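Local atomic coordinates of Hsc70 cochaperone (SGT) (Aspergillus fumigatus, PDB entry 3SZ7), a protein that acts as a co-chaperone that binds tail-anchored proteins bound for the endoplasmic reticulum and passes them to the GET pathway, recruiting HSC family chaperones through its TPR domain. Residues 10-15 with 45-50; 101-106 with 119-124; 60-65 with 90-95; 29-34 with 52-57. All blocks are in the same frame, centred on the assembly; numbering follows the deposited sequence.

Interaction 1 of 4, residues 10-15 with 45-50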
loop_
_atom_site.group_PDB
_atom_site.type_symbol
_atom_site.label_atom_id
_atom_site.label_comp_id
_atom_site.label_asym_id
_atom_site.label_seq_id
_atom_site.Cartn_x
_atom_site.Cartn_y
_atom_site.Cartn_z
ATOM N N GLU A 10 -16.661 2.877 -21.879
ATOM C CA GLU A 10 -15.318 2.972 -22.441
ATOM C C GLU A 10 -14.235 2.960 -21.361
ATOM O O GLU A 10 -13.242 2.239 -21.477
ATOM C CB GLU A 10 -15.174 4.232 -23.295
ATOM C CG GLU A 10 -13.836 4.339 -24.010
ATOM C CD GLU A 10 -13.719 5.601 -24.844
ATOM O OE1 GLU A 10 -14.634 6.450 -24.779
ATOM O OE2 GLU A 10 -12.710 5.746 -25.568
ATOM N N SER A 11 -14.411 3.763 -20.315
ATOM C CA SER A 11 -13.405 3.809 -19.257
ATOM C C SER A 11 -13.308 2.464 -18.536
ATOM O O SER A 11 -12.218 2.027 -18.168
ATOM C CB SER A 11 -13.657 4.961 -18.274
ATOM O OG SER A 11 -14.828 4.759 -17.505
ATOM N N ASP A 12 -14.446 1.800 -18.359
ATOM C CA ASP A 12 -14.459 0.477 -17.739
ATOM C C ASP A 12 -13.804 -0.581 -18.619
ATOM O O ASP A 12 -13.174 -1.509 -18.112
ATOM C CB ASP A 12 -15.880 0.045 -17.373
ATOM C CG ASP A 12 -16.390 0.718 -16.112
ATOM O OD1 ASP A 12 -15.568 1.049 -15.226
ATOM O OD2 ASP A 12 -17.619 0.908 -16.002
ATOM N N LYS A 13 -13.959 -0.461 -19.935
ATOM C CA LYS A 13 -13.277 -1.385 -20.832
ATOM C C LYS A 13 -11.775 -1.228 -20.641
ATOM O O LYS A 13 -11.045 -2.209 -20.499
ATOM C CB LYS A 13 -13.651 -1.130 -22.296
ATOM C CG LYS A 13 -13.093 -2.173 -23.250
ATOM C CD LYS A 13 -13.030 -1.654 -24.678
ATOM C CE LYS A 13 -12.047 -0.497 -24.793
ATOM N NZ LYS A 13 -11.859 -0.058 -26.204
ATOM N N LEU A 14 -11.321 0.020 -20.629
ATOM C CA LEU A 14 -9.911 0.318 -20.420
ATOM C C LEU A 14 -9.417 -0.237 -19.086
ATOM O O LEU A 14 -8.296 -0.741 -18.999
ATOM C CB LEU A 14 -9.667 1.825 -20.505
ATOM C CG LEU A 14 -9.886 2.432 -21.893
ATOM C CD1 LEU A 14 -9.973 3.951 -21.818
ATOM C CD2 LEU A 14 -8.783 1.994 -22.846
ATOM N N LYS A 15 -10.252 -0.152 -18.053
ATOM C CA LYS A 15 -9.895 -0.699 -16.743
ATOM C C LYS A 15 -9.715 -2.212 -16.824
ATOM O O LYS A 15 -8.756 -2.766 -16.286
ATOM C CB LYS A 15 -10.966 -0.369 -15.701
ATOM C CG LYS A 15 -10.696 -0.979 -14.327
ATOM C CD LYS A 15 -11.974 -1.454 -13.664
ATOM C CE LYS A 15 -12.610 -2.580 -14.457
ATOM N NZ LYS A 15 -13.868 -3.071 -13.832
ATOM N N PRO A 45 -11.703 6.479 -7.743
ATOM C CA PRO A 45 -10.966 5.713 -6.728
ATOM C C PRO A 45 -10.666 4.274 -7.144
ATOM O O PRO A 45 -9.637 3.740 -6.742
ATOM C CB PRO A 45 -11.897 5.740 -5.516
ATOM C CG PRO A 45 -13.257 6.017 -6.079
ATOM C CD PRO A 45 -13.029 6.904 -7.262
ATOM N N ILE A 46 -11.540 3.656 -7.932
ATOM C CA ILE A 46 -11.269 2.304 -8.407
ATOM C C ILE A 46 -10.106 2.309 -9.385
ATOM O O ILE A 46 -9.173 1.521 -9.248
ATOM C CB ILE A 46 -12.502 1.655 -9.066
ATOM C CG1 ILE A 46 -13.598 1.444 -8.021
ATOM C CG2 ILE A 46 -12.120 0.327 -9.694
ATOM C CD1 ILE A 46 -14.864 0.833 -8.586
ATOM N N TYR A 47 -10.158 3.209 -10.364
ATOM C CA TYR A 47 -9.086 3.317 -11.350
ATOM C C TYR A 47 -7.784 3.751 -10.686
ATOM O O TYR A 47 -6.707 3.267 -11.041
ATOM C CB TYR A 47 -9.450 4.305 -12.458
ATOM C CG TYR A 47 -10.735 4.000 -13.192
ATOM C CD1 TYR A 47 -11.318 2.739 -13.132
ATOM C CD2 TYR A 47 -11.362 4.978 -13.953
ATOM C CE1 TYR A 47 -12.499 2.465 -13.812
ATOM C CE2 TYR A 47 -12.530 4.713 -14.633
ATOM C CZ TYR A 47 -13.096 3.460 -14.558
ATOM O OH TYR A 47 -14.265 3.209 -15.238
ATOM N N LEU A 48 -7.880 4.665 -9.725
ATOM C CA LEU A 48 -6.695 5.102 -8.985
ATOM C C LEU A 48 -6.047 3.967 -8.211
ATOM O O LEU A 48 -4.822 3.816 -8.220
ATOM C CB LEU A 48 -7.030 6.246 -8.027
ATOM C CG LEU A 48 -7.212 7.627 -8.655
ATOM C CD1 LEU A 48 -7.727 8.601 -7.615
ATOM C CD2 LEU A 48 -5.890 8.100 -9.240
ATOM N N SER A 49 -6.864 3.172 -7.529
ATOM C CA SER A 49 -6.322 2.109 -6.692
ATOM C C SER A 49 -5.738 0.995 -7.546
ATOM O O SER A 49 -4.762 0.358 -7.158
ATOM C CB SER A 49 -7.374 1.575 -5.728
ATOM O OG SER A 49 -7.824 2.619 -4.878
ATOM N N ASN A 50 -6.325 0.778 -8.720
ATOM C CA ASN A 50 -5.739 -0.146 -9.682
ATOM C C ASN A 50 -4.394 0.338 -10.221
ATOM O O ASN A 50 -3.447 -0.434 -10.300
ATOM C CB ASN A 50 -6.713 -0.454 -10.825
ATOM C CG ASN A 50 -7.788 -1.448 -10.425
ATOM O OD1 ASN A 50 -7.829 -1.913 -9.285
ATOM N ND2 ASN A 50 -8.673 -1.770 -11.359
#
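The phenol of Y47 reaches from helix 45-57 to helix 9-23 and takes part in two hydrogen bonds there. Y47 OH donates to D12 OD1 at 2.5 Å, a short bond. Y47 OH accepts from S11 OG at 2.8 Å. These are the first helices of two successive TPR repeats, as predicted from sequence. They run nearly parallel, with 21° between the short segments and 11.3 Å between their axes. The long tyrosine bridges this wide gap. D12 OD1 lies in the plane of the Y47 ring at its edge, but the carboxylate plane stands at 82° to the ring. The OH meets D12 OD1 from above the carboxylate plane. Two partners hold the hydroxyl in place and set the direction of its proton. S11 OG also bonds T8 N, just before the helix, and L38 of helix 27-40 packs against Y47.

Outward from the polar end, the K15 side chain crosses that of Y47 at about a right angle. K15 CB lies 3.7 Å from Y47 CE1. K15 CG is anti to the backbone N (chi1 177°), which brings the start of the chain between the tyrosine and N50. Bends at chi2 and chi3 then lead the amine away. K15 CG rests 3.7 Å from N50 ND2.

Interaction 2 of 4, residues 101-106 with 119-124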
loop_
_atom_site.group_PDB
_atom_site.type_symbol
_atom_site.label_atom_id
_atom_site.label_comp_id
_atom_site.label_asym_id
_atom_site.label_seq_id
_atom_site.Cartn_x
_atom_site.Cartn_y
_atom_site.Cartn_z
ATOM N N ALA A 101 -2.646 3.866 7.741
ATOM C CA ALA A 101 -3.445 3.529 6.562
ATOM C C ALA A 101 -4.169 2.201 6.748
ATOM O O ALA A 101 -5.342 2.071 6.396
ATOM C CB ALA A 101 -2.584 3.494 5.306
ATOM N N TYR A 102 -3.472 1.203 7.283
ATOM C CA TYR A 102 -4.121 -0.090 7.503
ATOM C C TYR A 102 -5.240 0.014 8.533
ATOM O O TYR A 102 -6.281 -0.622 8.387
ATOM C CB TYR A 102 -3.117 -1.161 7.924
ATOM C CG TYR A 102 -2.315 -1.722 6.769
ATOM C CD1 TYR A 102 -2.951 -2.305 5.680
ATOM C CD2 TYR A 102 -0.928 -1.694 6.782
ATOM C CE1 TYR A 102 -2.231 -2.833 4.631
ATOM C CE2 TYR A 102 -0.196 -2.213 5.738
ATOM C CZ TYR A 102 -0.853 -2.785 4.667
ATOM O OH TYR A 102 -0.138 -3.316 3.628
ATOM N N GLU A 103 -5.022 0.802 9.586
ATOM C CA GLU A 103 -6.055 0.987 10.594
ATOM C C GLU A 103 -7.296 1.628 9.986
ATOM O O GLU A 103 -8.413 1.193 10.242
ATOM C CB GLU A 103 -5.538 1.820 11.763
ATOM C CG GLU A 103 -4.549 1.073 12.634
ATOM C CD GLU A 103 -3.870 1.973 13.653
ATOM O OE1 GLU A 103 -3.802 3.201 13.422
ATOM O OE2 GLU A 103 -3.405 1.447 14.684
ATOM N N LYS A 104 -7.103 2.662 9.177
ATOM C CA LYS A 104 -8.242 3.297 8.521
ATOM C C LYS A 104 -8.905 2.374 7.498
ATOM O O LYS A 104 -10.127 2.420 7.298
ATOM C CB LYS A 104 -7.824 4.616 7.881
ATOM C CG LYS A 104 -7.376 5.656 8.909
ATOM C CD LYS A 104 -7.195 7.027 8.285
ATOM C CE LYS A 104 -6.796 8.062 9.333
ATOM N NZ LYS A 104 -7.742 8.057 10.481
ATOM N N GLY A 105 -8.106 1.530 6.853
ATOM C CA GLY A 105 -8.645 0.566 5.908
ATOM C C GLY A 105 -9.524 -0.444 6.618
ATOM O O GLY A 105 -10.585 -0.819 6.127
ATOM N N ILE A 106 -9.074 -0.878 7.788
ATOM C CA ILE A 106 -9.803 -1.862 8.576
ATOM C C ILE A 106 -11.149 -1.296 9.036
ATOM O O ILE A 106 -12.172 -1.982 8.974
ATOM C CB ILE A 106 -8.953 -2.339 9.773
ATOM C CG1 ILE A 106 -7.887 -3.322 9.288
ATOM C CG2 ILE A 106 -9.827 -2.966 10.848
ATOM C CD1 ILE A 106 -6.816 -3.649 10.325
ATOM N N ARG A 119 -3.095 -8.772 8.175
ATOM C CA ARG A 119 -1.698 -9.190 8.141
ATOM C C ARG A 119 -0.779 -7.994 7.935
ATOM O O ARG A 119 0.291 -7.918 8.533
ATOM C CB ARG A 119 -1.474 -10.230 7.042
ATOM C CG ARG A 119 -2.229 -11.527 7.286
ATOM C CD ARG A 119 -1.785 -12.168 8.591
ATOM N NE ARG A 119 -0.469 -12.781 8.455
ATOM C CZ ARG A 119 -0.273 -14.083 8.273
ATOM N NH1 ARG A 119 -1.310 -14.910 8.224
ATOM N NH2 ARG A 119 0.957 -14.559 8.149
ATOM N N GLY A 120 -1.211 -7.053 7.099
ATOM C CA GLY A 120 -0.459 -5.829 6.884
ATOM C C GLY A 120 -0.266 -5.051 8.175
ATOM O O GLY A 120 0.839 -4.587 8.478
ATOM N N LEU A 121 -1.340 -4.902 8.943
ATOM C CA LEU A 121 -1.262 -4.164 10.202
ATOM C C LEU A 121 -0.392 -4.908 11.209
ATOM O O LEU A 121 0.428 -4.306 11.907
ATOM C CB LEU A 121 -2.662 -3.924 10.776
ATOM C CG LEU A 121 -2.726 -3.135 12.090
ATOM C CD1 LEU A 121 -2.043 -1.779 11.928
ATOM C CD2 LEU A 121 -4.170 -2.957 12.564
ATOM N N GLU A 122 -0.560 -6.224 11.274
ATOM C CA GLU A 122 0.223 -7.033 12.197
ATOM C C GLU A 122 1.714 -6.905 11.890
ATOM O O GLU A 122 2.533 -6.686 12.787
ATOM C CB GLU A 122 -0.185 -8.505 12.104
ATOM C CG GLU A 122 0.729 -9.423 12.905
ATOM C CD GLU A 122 0.483 -10.897 12.637
ATOM O OE1 GLU A 122 -0.657 -11.267 12.286
ATOM O OE2 GLU A 122 1.439 -11.686 12.781
ATOM N N THR A 123 2.061 -7.054 10.617
ATOM C CA THR A 123 3.457 -6.991 10.191
ATOM C C THR A 123 4.061 -5.604 10.418
ATOM O O THR A 123 5.208 -5.489 10.852
ATOM C CB THR A 123 3.604 -7.406 8.718
ATOM O OG1 THR A 123 3.292 -8.798 8.594
ATOM C CG2 THR A 123 5.023 -7.172 8.229
ATOM N N THR A 124 3.285 -4.559 10.135
ATOM C CA THR A 124 3.731 -3.188 10.381
ATOM C C THR A 124 3.972 -2.934 11.873
ATOM O O THR A 124 4.992 -2.355 12.262
ATOM C CB THR A 124 2.706 -2.172 9.852
ATOM O OG1 THR A 124 2.502 -2.396 8.452
ATOM C CG2 THR A 124 3.206 -0.742 10.063
#
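One face of the Y102 ring lies on the backbone of G120. G120 CA sits 3.9 Å from the centroid of the Y102 ring, 18° off its normal, in a CH-pi contact. L121 N stands over the same face, 3.8 Å above the plane of the Y102 ring and toward its rim. T124 OG1 approaches the ring obliquely, 3.8 Å from Y102 CE2. T124 OG1 donates to G120 O within its own helix, at 2.8 Å. G120 O also accepts from T124 N. L87 of helix 79-91 also packs on Y102.

Beside the ring, L121 extends its CG anti to the backbone N (chi1 -179°), and its two methyls reach I106 and E103. L121 CD2 meets I106 CD1 at 3.5 Å, and L121 CD1 meets E103 CG at 3.9 Å. The carboxylate of E103 turns to a salt bridge with K99.

The contact joins helix 95-109, in the predicted third TPR repeat, to helix 115-133, which packs antiparallel on it, with 151° between the short segments. With no side chain on G120, the tyrosine ring can settle directly on the helix backbone. The cohesion across this interface is apolar and CH-pi, while T124 OG1 and the E103 carboxylate find partners within their own helices.

Interaction 3 of 4, residues 60-65 with 90-95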
loop_
_atom_site.group_PDB
_atom_site.type_symbol
_atom_site.label_atom_id
_atom_site.label_comp_id
_atom_site.label_asym_id
_atom_site.label_seq_id
_atom_site.Cartn_x
_atom_site.Cartn_y
_atom_site.Cartn_z
ATOM N N GLN A 60 7.460 1.343 -8.018
ATOM C CA GLN A 60 7.348 2.797 -7.965
ATOM C C GLN A 60 6.458 3.201 -6.801
ATOM O O GLN A 60 5.311 3.607 -6.984
ATOM C CB GLN A 60 6.788 3.331 -9.280
ATOM C CG GLN A 60 7.703 3.057 -10.463
ATOM C CD GLN A 60 7.102 3.506 -11.775
ATOM O OE1 GLN A 60 7.219 4.669 -12.160
ATOM N NE2 GLN A 60 6.451 2.583 -12.471
ATOM N N HIS A 61 7.001 3.076 -5.597
ATOM C CA HIS A 61 6.208 3.208 -4.383
ATOM C C HIS A 61 5.666 4.615 -4.135
ATOM O O HIS A 61 4.568 4.769 -3.611
ATOM C CB HIS A 61 7.017 2.706 -3.183
ATOM C CG HIS A 61 7.645 1.369 -3.412
ATOM N ND1 HIS A 61 6.912 0.257 -3.757
ATOM C CD2 HIS A 61 8.940 0.971 -3.362
ATOM C CE1 HIS A 61 7.727 -0.777 -3.899
ATOM N NE2 HIS A 61 8.961 -0.368 -3.669
ATOM N N GLU A 62 6.424 5.640 -4.509
ATOM C CA GLU A 62 5.949 7.009 -4.311
ATOM C C GLU A 62 4.737 7.288 -5.189
ATOM O O GLU A 62 3.764 7.905 -4.746
ATOM C CB GLU A 62 7.056 8.038 -4.577
ATOM C CG GLU A 62 8.229 7.928 -3.615
ATOM C CD GLU A 62 9.146 9.138 -3.661
ATOM O OE1 GLU A 62 8.787 10.137 -4.320
ATOM O OE2 GLU A 62 10.226 9.092 -3.032
ATOM N N LYS A 63 4.800 6.837 -6.436
ATOM C CA LYS A 63 3.682 7.020 -7.349
ATOM C C LYS A 63 2.478 6.209 -6.883
ATOM O O LYS A 63 1.339 6.679 -6.958
ATOM C CB LYS A 63 4.069 6.638 -8.779
ATOM C CG LYS A 63 5.149 7.530 -9.385
ATOM C CD LYS A 63 5.062 7.569 -10.899
ATOM C CE LYS A 63 3.945 8.496 -11.359
ATOM N NZ LYS A 63 4.246 9.922 -11.053
ATOM N N ALA A 64 2.734 4.995 -6.400
ATOM C CA ALA A 64 1.676 4.162 -5.835
ATOM C C ALA A 64 0.999 4.883 -4.671
ATOM O O ALA A 64 -0.231 4.925 -4.584
ATOM C CB ALA A 64 2.244 2.814 -5.371
ATOM N N ALA A 65 1.805 5.453 -3.780
ATOM C CA ALA A 65 1.273 6.153 -2.619
ATOM C C ALA A 65 0.424 7.361 -3.017
ATOM O O ALA A 65 -0.630 7.605 -2.435
ATOM C CB ALA A 65 2.399 6.574 -1.681
ATOM N N PHE A 90 4.524 1.077 3.453
ATOM C CA PHE A 90 5.360 0.031 4.027
ATOM C C PHE A 90 6.615 -0.135 3.182
ATOM O O PHE A 90 7.726 -0.233 3.711
ATOM C CB PHE A 90 4.574 -1.284 4.093
ATOM C CG PHE A 90 5.295 -2.391 4.804
ATOM C CD1 PHE A 90 6.267 -3.137 4.152
ATOM C CD2 PHE A 90 4.996 -2.689 6.120
ATOM C CE1 PHE A 90 6.926 -4.156 4.812
ATOM C CE2 PHE A 90 5.657 -3.707 6.789
ATOM C CZ PHE A 90 6.619 -4.445 6.128
ATOM N N ASP A 91 6.437 -0.131 1.860
ATOM C CA ASP A 91 7.545 -0.323 0.927
ATOM C C ASP A 91 8.461 0.902 0.861
ATOM O O ASP A 91 9.579 0.831 0.343
ATOM C CB ASP A 91 7.015 -0.679 -0.466
ATOM C CG ASP A 91 6.395 -2.068 -0.517
ATOM O OD1 ASP A 91 6.719 -2.906 0.355
ATOM O OD2 ASP A 91 5.590 -2.327 -1.439
ATOM N N MET A 92 7.990 2.025 1.393
ATOM C CA MET A 92 8.841 3.207 1.532
ATOM C C MET A 92 9.463 3.293 2.929
ATOM O O MET A 92 10.097 4.291 3.271
ATOM C CB MET A 92 8.055 4.488 1.221
ATOM C CG MET A 92 7.608 4.598 -0.222
ATOM S SD MET A 92 6.864 6.189 -0.629
ATOM C CE MET A 92 5.374 6.135 0.353
ATOM N N ALA A 93 9.279 2.247 3.730
ATOM C CA ALA A 93 9.759 2.234 5.119
ATOM C C ALA A 93 9.120 3.337 5.971
ATOM O O ALA A 93 9.684 3.775 6.978
ATOM C CB ALA A 93 11.300 2.322 5.171
ATOM N N ASP A 94 7.940 3.784 5.556
ATOM C CA ASP A 94 7.138 4.698 6.363
ATOM C C ASP A 94 6.167 3.860 7.180
ATOM O O ASP A 94 4.971 3.796 6.888
ATOM C CB ASP A 94 6.383 5.681 5.467
ATOM C CG ASP A 94 5.410 6.554 6.242
ATOM O OD1 ASP A 94 5.529 6.643 7.488
ATOM O OD2 ASP A 94 4.534 7.159 5.597
ATOM N N TYR A 95 6.691 3.198 8.203
ATOM C CA TYR A 95 5.892 2.233 8.947
ATOM C C TYR A 95 4.793 2.874 9.805
ATOM O O TYR A 95 3.713 2.305 9.971
ATOM C CB TYR A 95 6.806 1.318 9.758
ATOM C CG TYR A 95 7.752 0.545 8.864
ATOM C CD1 TYR A 95 9.119 0.790 8.870
ATOM C CD2 TYR A 95 7.264 -0.421 7.995
ATOM C CE1 TYR A 95 9.972 0.070 8.041
ATOM C CE2 TYR A 95 8.102 -1.136 7.168
ATOM C CZ TYR A 95 9.454 -0.888 7.193
ATOM O OH TYR A 95 10.283 -1.608 6.360
HETATM O O HOH W 1 4.285 -0.496 -2.955
#
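H61, at the start of helix 61-74, meets D91 and M92 at the end of helix 79-91. Helix 61-74 belongs to the second predicted TPR repeat and helix 79-91 to the third, so the contact joins neighbouring repeats. H61 CB touches M92 CG at 3.6 Å. With CG anti to the carbonyl carbon (chi1 -49°), the imidazole is laid against D91. D91 CB sits over the centre of the ring, 3.5 Å from the centroid of the H61 ring, as a CH-pi contact. ND1 and CE1 are the ring atoms nearest to this CB. CD2, further round the ring, is close to the backbone O of D91. H61 NE2, at the far end, is 3.8 Å from D91 CB.

The ring and the D91 carboxylate are turned 55° apart and make no direct hydrogen bond. A water links them instead. It lies 2.8 Å from H61 ND1 and donates to D91 OD2 at 2.7 Å.

M92 follows the end of the helix, where A93, with positive phi, completes a Schellman motif. D94 N bonds R89 O, and A93 N bonds F90 O. Past the turn, D94 N-caps helix 95-109 through its OD1 to G97 N. The M92 side chain reaches helix 61-74. M92 SD passes E62 CG at 3.7 Å. A bend at chi3 (-67°) then brings M92 CE to A65 CB, at 3.6 Å.

Interaction 4 of 4, residues 29-34 with 52-57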
loop_
_atom_site.group_PDB
_atom_site.type_symbol
_atom_site.label_atom_id
_atom_site.label_comp_id
_atom_site.label_asym_id
_atom_site.label_seq_id
_atom_site.Cartn_x
_atom_site.Cartn_y
_atom_site.Cartn_z
ATOM N N LYS A 29 2.192 -1.197 -19.331
ATOM C CA LYS A 29 0.976 -1.112 -20.132
ATOM C C LYS A 29 -0.235 -0.889 -19.239
ATOM O O LYS A 29 -1.125 -0.113 -19.581
ATOM C CB LYS A 29 0.774 -2.373 -20.972
ATOM C CG LYS A 29 1.710 -2.484 -22.162
ATOM C CD LYS A 29 1.372 -3.703 -23.008
ATOM C CE LYS A 29 2.263 -3.787 -24.237
ATOM N NZ LYS A 29 1.913 -4.966 -25.070
ATOM N N ALA A 30 -0.272 -1.581 -18.101
ATOM C CA ALA A 30 -1.380 -1.431 -17.163
ATOM C C ALA A 30 -1.474 0.014 -16.711
ATOM O O ALA A 30 -2.549 0.613 -16.714
ATOM C CB ALA A 30 -1.195 -2.349 -15.963
ATOM N N ILE A 31 -0.333 0.573 -16.323
ATOM C CA ILE A 31 -0.271 1.974 -15.924
ATOM C C ILE A 31 -0.842 2.881 -17.014
ATOM O O ILE A 31 -1.594 3.806 -16.725
ATOM C CB ILE A 31 1.168 2.395 -15.591
ATOM C CG1 ILE A 31 1.636 1.694 -14.308
ATOM C CG2 ILE A 31 1.260 3.906 -15.445
ATOM C CD1 ILE A 31 3.127 1.729 -14.106
ATOM N N ASP A 32 -0.496 2.613 -18.269
ATOM C CA ASP A 32 -0.988 3.456 -19.354
ATOM C C ASP A 32 -2.490 3.305 -19.574
ATOM O O ASP A 32 -3.183 4.291 -19.813
ATOM C CB ASP A 32 -0.239 3.205 -20.664
ATOM C CG ASP A 32 -0.660 4.170 -21.759
ATOM O OD1 ASP A 32 -0.318 5.367 -21.658
ATOM O OD2 ASP A 32 -1.337 3.739 -22.714
ATOM N N LEU A 33 -2.988 2.074 -19.485
ATOM C CA LEU A 33 -4.411 1.800 -19.673
ATOM C C LEU A 33 -5.281 2.383 -18.557
ATOM O O LEU A 33 -6.367 2.908 -18.812
ATOM C CB LEU A 33 -4.646 0.293 -19.797
ATOM C CG LEU A 33 -4.124 -0.328 -21.102
ATOM C CD1 LEU A 33 -3.963 -1.836 -20.968
ATOM C CD2 LEU A 33 -5.051 0.023 -22.257
ATOM N N TYR A 34 -4.808 2.284 -17.320
ATOM C CA TYR A 34 -5.530 2.859 -16.193
ATOM C C TYR A 34 -5.534 4.378 -16.310
ATOM O O TYR A 34 -6.506 5.040 -15.942
ATOM C CB TYR A 34 -4.870 2.456 -14.873
ATOM C CG TYR A 34 -5.021 0.997 -14.508
ATOM C CD1 TYR A 34 -6.189 0.298 -14.791
ATOM C CD2 TYR A 34 -3.995 0.320 -13.861
ATOM C CE1 TYR A 34 -6.325 -1.036 -14.446
ATOM C CE2 TYR A 34 -4.122 -1.012 -13.512
ATOM C CZ TYR A 34 -5.283 -1.685 -13.805
ATOM O OH TYR A 34 -5.397 -3.007 -13.446
ATOM N N ALA A 52 -2.414 2.300 -8.713
ATOM C CA ALA A 52 -1.517 2.181 -7.562
ATOM C C ALA A 52 -0.922 0.781 -7.477
ATOM O O ALA A 52 0.255 0.620 -7.167
ATOM C CB ALA A 52 -2.242 2.533 -6.265
ATOM N N ALA A 53 -1.734 -0.234 -7.757
ATOM C CA ALA A 53 -1.255 -1.612 -7.701
ATOM C C ALA A 53 -0.179 -1.837 -8.753
ATOM O O ALA A 53 0.807 -2.548 -8.513
ATOM C CB ALA A 53 -2.405 -2.592 -7.901
ATOM N N ALA A 54 -0.374 -1.229 -9.922
ATOM C CA ALA A 54 0.571 -1.364 -11.025
ATOM C C ALA A 54 1.878 -0.641 -10.712
ATOM O O ALA A 54 2.968 -1.140 -11.019
ATOM C CB ALA A 54 -0.045 -0.833 -12.322
ATOM N N TYR A 55 1.773 0.533 -10.095
ATOM C CA TYR A 55 2.961 1.251 -9.658
ATOM C C TYR A 55 3.730 0.431 -8.620
ATOM O O TYR A 55 4.944 0.284 -8.722
ATOM C CB TYR A 55 2.595 2.626 -9.100
ATOM C CG TYR A 55 2.414 3.689 -10.168
ATOM C CD1 TYR A 55 3.345 3.840 -11.187
ATOM C CD2 TYR A 55 1.313 4.535 -10.154
ATOM C CE1 TYR A 55 3.184 4.812 -12.166
ATOM C CE2 TYR A 55 1.144 5.505 -11.126
ATOM C CZ TYR A 55 2.085 5.637 -12.127
ATOM O OH TYR A 55 1.921 6.603 -13.094
ATOM N N SER A 56 3.019 -0.108 -7.633
ATOM C CA SER A 56 3.652 -0.923 -6.591
ATOM C C SER A 56 4.357 -2.151 -7.168
ATOM O O SER A 56 5.472 -2.481 -6.761
ATOM C CB SER A 56 2.635 -1.361 -5.533
ATOM O OG SER A 56 2.310 -0.305 -4.647
ATOM N N ALA A 57 3.703 -2.824 -8.110
ATOM C CA ALA A 57 4.269 -4.024 -8.717
ATOM C C ALA A 57 5.551 -3.699 -9.466
ATOM O O ALA A 57 6.459 -4.525 -9.548
ATOM C CB ALA A 57 3.255 -4.687 -9.647
#
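Apolar contacts between aliphatic side chains centre on A54, whose CB points toward helix 27-40. I31 CG1 meets A54 CB at 3.6 Å. A30 CB is a little further from A54 CB, at 4.1 Å. These small groups let the two helices come close, with 8.9 Å between the axes of the short segments.

Aromatic contacts lie on two sides of this group. I31 packs over one face of the Y55 ring and crosses that side chain at about a right angle. With chi1 -68° and an extended chi2, I31 CD1 comes to Y55 CD1, at 3.6 Å. On the other branch, I31 CG2 reaches Y55 OH at 3.6 Å. Both branches of the isoleucine touch the tyrosine. Y34 behaves differently. It offers its edge, and A54 CB lies near the ring plane, 4.3 Å from Y34 CE2.

Helix 27-40 is the second helix of the first predicted TPR repeat, and helix 45-57 is the first of the next. They run antiparallel, with 159° between the short segments, as successive helices do in a TPR solenoid. M22 of helix 9-23 covers A30, Y34 and A54 from a third helix.

The polar end of Y34 is held elsewhere: its OH hydrogen-bonds N19 OD1 on helix 9-23.

Overall arrangement
Interactions 1 and 4 share helix 45-57 and touch, with Y34 of interaction 4 against N50 and K15 of interaction 1. Interaction 4 is the most buried and is wholly apolar across its helices. Interaction 1 is partly buried, and its nearly parallel helices are further apart and joined by two hydrogen bonds of one tyrosine hydroxyl. Interaction 3 lies at the surface, where water and a carboxylate take part. It meets interaction 4 at the turn between helices 45-57 and 61-74. It meets interaction 2 where F90 and Y95 pack on T124. Interaction 2, partly buried, is again antiparallel and apolar. Interactions 1 and 2 lie 25 Å apart between centres and do not touch.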